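Local atomic coordinates of translation initiation factor eif-2b-like protein (Chaetomium thermophilum, PDB entry 4ZEO), a protein that probably acts in translation initiation as the delta subunit of eIF2B, the guanine nucleotide exchange factor for eIF2. Residues E360-L368 and V390-R401. Residues are numbered along the deposited sequence; the frame is centred on the assembly and turned at random.
Sequences EAIFANGSL and VLCETINFDRER
Ile362 bonds through both its N and its O to the backbone of Asn396-Asp398. Its N donates to Asn396 O (3.2 Å), standing above that carbonyl's plane, and its O accepts from Asp398 N (2.9 Å) almost in line with the C=O. Ile362 and Phe397 thus form a single beta bridge, to which Phe397 CA adds a CA-H...O contact with Ile362 O.

The apolar part centres on the same pair, whose side chains run side by side. Ile362 CB sits over the middle of one face of the Phe397 ring, 4.1 Å from its centroid, a CH-pi contact. With CG1 anti to the carbonyl carbon (chi1 -62°) and the chain extended beyond it (chi2 -169°), CD1 reaches Phe397 CZ at 3.6 Å and CG1 lies 3.9 Å from Cys392 SG. Cutting this side chain back to alanine is likely to cost the CG1 and CD1 contacts with Cys392 SG and the rim of the Phe397 ring. Farther along, Leu368 and Val390 meet tip to tip, CD1 of Leu368 being 4.0 Å from CG1 of Val390.

On one flank of the bridge, Asn396 turns its amide toward Ser174, whose OG is hydrogen-bonded to OD1, and Glu360 OE2 accepts from Ser174 N. The other flank is packing: Asp398 CB lies 3.9 Å from N of Ala364, the second residue of the type I turn Phe363-Gly366, which Asn365 continues with an Asx turn to Ser367.

Val390 lies near the C-terminal end of strand 387-391 in the parallel, Rossmann-like sheet, while residues 361-362 and 368 belong to a small antiparallel sheet. The isolated bridge therefore ties the loop leaving strand 387-391, neighbour of the edge strand 436-438, to the edge of a beta hairpin, beside helices 174-191 and 224-239, in the eIF2B alpha/beta/delta fold.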
loop_
_atom_site.group_PDB
_atom_site.type_symbol
_atom_site.label_atom_id
_atom_site.label_comp_id
_atom_site.label_asym_id
_atom_site.label_seq_id
_atom_site.Cartn_x
_atom_site.Cartn_y
_atom_site.Cartn_z
ATOM N N GLU A 360 -3.594 3.781 -3.309
ATOM C CA GLU A 360 -4.065 2.501 -2.805
ATOM C C GLU A 360 -3.802 1.359 -3.794
ATOM O O GLU A 360 -3.613 0.223 -3.391
ATOM C CB GLU A 360 -5.558 2.582 -2.517
ATOM C CG GLU A 360 -5.920 3.281 -1.217
ATOM C CD GLU A 360 -4.971 3.026 -0.068
ATOM O OE1 GLU A 360 -4.130 3.908 0.216
ATOM O OE2 GLU A 360 -5.102 1.972 0.579
ATOM N N ALA A 361 -3.802 1.663 -5.090
ATOM C CA ALA A 361 -3.606 0.632 -6.106
ATOM C C ALA A 361 -3.251 1.214 -7.456
ATOM O O ALA A 361 -3.453 2.409 -7.710
ATOM C CB ALA A 361 -4.862 -0.235 -6.250
ATOM N N ILE A 362 -2.742 0.353 -8.333
ATOM C CA ILE A 362 -2.552 0.731 -9.724
ATOM C C ILE A 362 -3.273 -0.282 -10.591
ATOM O O ILE A 362 -3.096 -1.489 -10.443
ATOM C CB ILE A 362 -1.080 0.827 -10.091
ATOM C CG1 ILE A 362 -0.443 1.926 -9.244
ATOM C CG2 ILE A 362 -0.935 1.109 -11.570
ATOM C CD1 ILE A 362 0.890 2.321 -9.646
ATOM N N PHE A 363 -4.139 0.219 -11.457
ATOM C CA PHE A 363 -4.959 -0.637 -12.297
ATOM C C PHE A 363 -4.151 -1.129 -13.483
ATOM O O PHE A 363 -3.050 -0.640 -13.752
ATOM C CB PHE A 363 -6.203 0.120 -12.776
ATOM C CG PHE A 363 -7.182 0.440 -11.685
ATOM C CD1 PHE A 363 -7.999 -0.544 -11.158
ATOM C CD2 PHE A 363 -7.264 1.720 -11.165
ATOM C CE1 PHE A 363 -8.893 -0.251 -10.152
ATOM C CE2 PHE A 363 -8.142 2.012 -10.160
ATOM C CZ PHE A 363 -8.960 1.026 -9.652
ATOM N N ALA A 364 -4.726 -2.091 -14.195
ATOM C CA ALA A 364 -4.116 -2.704 -15.368
ATOM C C ALA A 364 -3.844 -1.679 -16.473
ATOM O O ALA A 364 -2.878 -1.808 -17.218
ATOM C CB ALA A 364 -5.001 -3.817 -15.877
ATOM N N ASN A 365 -4.711 -0.680 -16.594
ATOM C CA ASN A 365 -4.525 0.405 -17.571
ATOM C C ASN A 365 -3.492 1.447 -17.140
ATOM O O ASN A 365 -3.275 2.434 -17.829
ATOM C CB ASN A 365 -5.873 1.079 -17.876
ATOM C CG ASN A 365 -6.363 1.967 -16.754
ATOM O OD1 ASN A 365 -5.875 1.912 -15.610
ATOM N ND2 ASN A 365 -7.360 2.767 -17.057
ATOM N N GLY A 366 -2.905 1.260 -15.968
ATOM C CA GLY A 366 -1.855 2.138 -15.492
ATOM C C GLY A 366 -2.332 3.310 -14.642
ATOM O O GLY A 366 -1.545 4.164 -14.273
ATOM N N SER A 367 -3.619 3.386 -14.347
ATOM C CA SER A 367 -4.119 4.507 -13.555
ATOM C C SER A 367 -3.975 4.246 -12.070
ATOM O O SER A 367 -3.918 3.100 -11.633
ATOM C CB SER A 367 -5.580 4.823 -13.902
ATOM O OG SER A 367 -6.417 3.715 -13.637
ATOM N N LEU A 368 -3.929 5.327 -11.304
ATOM C CA LEU A 368 -3.689 5.264 -9.880
ATOM C C LEU A 368 -4.990 5.479 -9.121
ATOM O O LEU A 368 -5.706 6.456 -9.349
ATOM C CB LEU A 368 -2.650 6.296 -9.456
ATOM C CG LEU A 368 -2.493 6.506 -7.940
ATOM C CD1 LEU A 368 -1.743 5.325 -7.240
ATOM C CD2 LEU A 368 -1.814 7.844 -7.677
ATOM N N VAL A 390 4.866 8.717 -8.965
ATOM C CA VAL A 390 4.012 7.911 -8.112
ATOM C C VAL A 390 4.836 6.807 -7.474
ATOM O O VAL A 390 5.591 6.112 -8.158
ATOM C CB VAL A 390 2.837 7.304 -8.892
ATOM C CG1 VAL A 390 2.110 6.247 -8.039
ATOM C CG2 VAL A 390 1.894 8.398 -9.373
ATOM N N LEU A 391 4.699 6.677 -6.159
ATOM C CA LEU A 391 5.410 5.669 -5.356
ATOM C C LEU A 391 4.454 4.563 -4.943
ATOM O O LEU A 391 3.412 4.827 -4.331
ATOM C CB LEU A 391 6.020 6.297 -4.118
ATOM C CG LEU A 391 6.837 7.577 -4.325
ATOM C CD1 LEU A 391 7.307 8.168 -2.985
ATOM C CD2 LEU A 391 8.022 7.293 -5.250
ATOM N N CYS A 392 4.780 3.326 -5.304
ATOM C CA CYS A 392 3.863 2.231 -5.026
ATOM C C CYS A 392 4.543 0.848 -5.038
ATOM O O CYS A 392 5.371 0.556 -5.902
ATOM C CB CYS A 392 2.720 2.298 -6.060
ATOM S SG CYS A 392 1.302 1.252 -5.768
ATOM N N GLU A 393 4.127 -0.018 -4.123
ATOM C CA GLU A 393 4.656 -1.379 -4.044
ATOM C C GLU A 393 4.034 -2.196 -5.171
ATOM O O GLU A 393 2.880 -1.981 -5.523
ATOM C CB GLU A 393 4.344 -2.014 -2.672
ATOM C CG GLU A 393 4.927 -1.255 -1.490
ATOM C CD GLU A 393 4.008 -0.138 -0.928
ATOM O OE1 GLU A 393 3.062 0.326 -1.625
ATOM O OE2 GLU A 393 4.239 0.269 0.232
ATOM N N THR A 394 4.778 -3.161 -5.692
ATOM C CA THR A 394 4.312 -3.966 -6.819
ATOM C C THR A 394 3.066 -4.759 -6.467
ATOM O O THR A 394 2.240 -5.022 -7.335
ATOM C CB THR A 394 5.398 -4.964 -7.319
ATOM O OG1 THR A 394 5.778 -5.844 -6.258
ATOM C CG2 THR A 394 6.599 -4.237 -7.807
ATOM N N ILE A 395 2.938 -5.133 -5.195
ATOM C CA ILE A 395 1.815 -5.957 -4.702
ATOM C C ILE A 395 0.454 -5.213 -4.842
ATOM O O ILE A 395 -0.604 -5.825 -4.845
ATOM C CB ILE A 395 2.055 -6.378 -3.204
ATOM C CG1 ILE A 395 1.144 -7.523 -2.765
ATOM C CG2 ILE A 395 1.881 -5.197 -2.244
ATOM C CD1 ILE A 395 1.580 -8.878 -3.182
ATOM N N ASN A 396 0.520 -3.891 -4.972
ATOM C CA ASN A 396 -0.648 -3.043 -5.168
ATOM C C ASN A 396 -1.102 -2.974 -6.646
ATOM O O ASN A 396 -2.153 -2.423 -6.938
ATOM C CB ASN A 396 -0.365 -1.624 -4.644
ATOM C CG ASN A 396 -0.325 -1.544 -3.114
ATOM O OD1 ASN A 396 -1.182 -2.097 -2.432
ATOM N ND2 ASN A 396 0.682 -0.871 -2.580
ATOM N N PHE A 397 -0.289 -3.489 -7.565
ATOM C CA PHE A 397 -0.656 -3.529 -8.981
ATOM C C PHE A 397 -1.682 -4.596 -9.279
ATOM O O PHE A 397 -1.685 -5.675 -8.679
ATOM C CB PHE A 397 0.561 -3.778 -9.874
ATOM C CG PHE A 397 1.448 -2.582 -10.046
ATOM C CD1 PHE A 397 2.031 -1.980 -8.942
ATOM C CD2 PHE A 397 1.759 -2.104 -11.305
ATOM C CE1 PHE A 397 2.865 -0.890 -9.080
ATOM C CE2 PHE A 397 2.600 -1.018 -11.465
ATOM C CZ PHE A 397 3.158 -0.406 -10.344
ATOM N N ASP A 398 -2.568 -4.287 -10.207
ATOM C CA ASP A 398 -3.477 -5.285 -10.722
ATOM C C ASP A 398 -2.711 -5.999 -11.821
ATOM O O ASP A 398 -2.527 -5.459 -12.894
ATOM C CB ASP A 398 -4.754 -4.646 -11.256
ATOM C CG ASP A 398 -5.794 -5.665 -11.656
ATOM O OD1 ASP A 398 -6.638 -5.348 -12.514
ATOM O OD2 ASP A 398 -5.775 -6.782 -11.102
ATOM N N ARG A 399 -2.202 -7.185 -11.543
ATOM C CA ARG A 399 -1.391 -7.879 -12.535
ATOM C C ARG A 399 -2.283 -8.757 -13.398
ATOM O O ARG A 399 -1.972 -9.015 -14.564
ATOM C CB ARG A 399 -0.295 -8.704 -11.861
ATOM C CG ARG A 399 0.218 -8.066 -10.594
ATOM C CD ARG A 399 1.401 -8.807 -10.030
ATOM N NE ARG A 399 1.622 -8.455 -8.630
ATOM C CZ ARG A 399 1.584 -9.339 -7.637
ATOM N NH1 ARG A 399 1.780 -8.944 -6.392
ATOM N NH2 ARG A 399 1.359 -10.620 -7.887
ATOM N N GLU A 400 -3.398 -9.194 -12.817
ATOM C CA GLU A 400 -4.392 -10.007 -13.515
ATOM C C GLU A 400 -5.642 -9.209 -13.912
ATOM O O GLU A 400 -6.530 -9.008 -13.076
ATOM C CB GLU A 400 -4.812 -11.187 -12.640
ATOM C CG GLU A 400 -3.870 -12.381 -12.659
ATOM C CD GLU A 400 -4.605 -13.669 -13.006
ATOM O OE1 GLU A 400 -5.678 -13.927 -12.397
ATOM O OE2 GLU A 400 -4.130 -14.431 -13.894
ATOM N N ARG A 401 -5.688 -8.755 -15.170
ATOM C CA ARG A 401 -6.873 -8.155 -15.813
ATOM C C ARG A 401 -6.558 -7.681 -17.235
ATOM O O ARG A 401 -5.423 -7.781 -17.704
ATOM C CB ARG A 401 -7.442 -6.982 -15.006
ATOM C CG ARG A 401 -8.723 -7.323 -14.229
ATOM C CD ARG A 401 -9.413 -6.059 -13.715
ATOM N NE ARG A 401 -9.938 -6.224 -12.356
ATOM C CZ ARG A 401 -10.448 -5.238 -11.615
ATOM N NH1 ARG A 401 -10.906 -5.501 -10.394
ATOM N NH2 ARG A 401 -10.499 -3.993 -12.086
#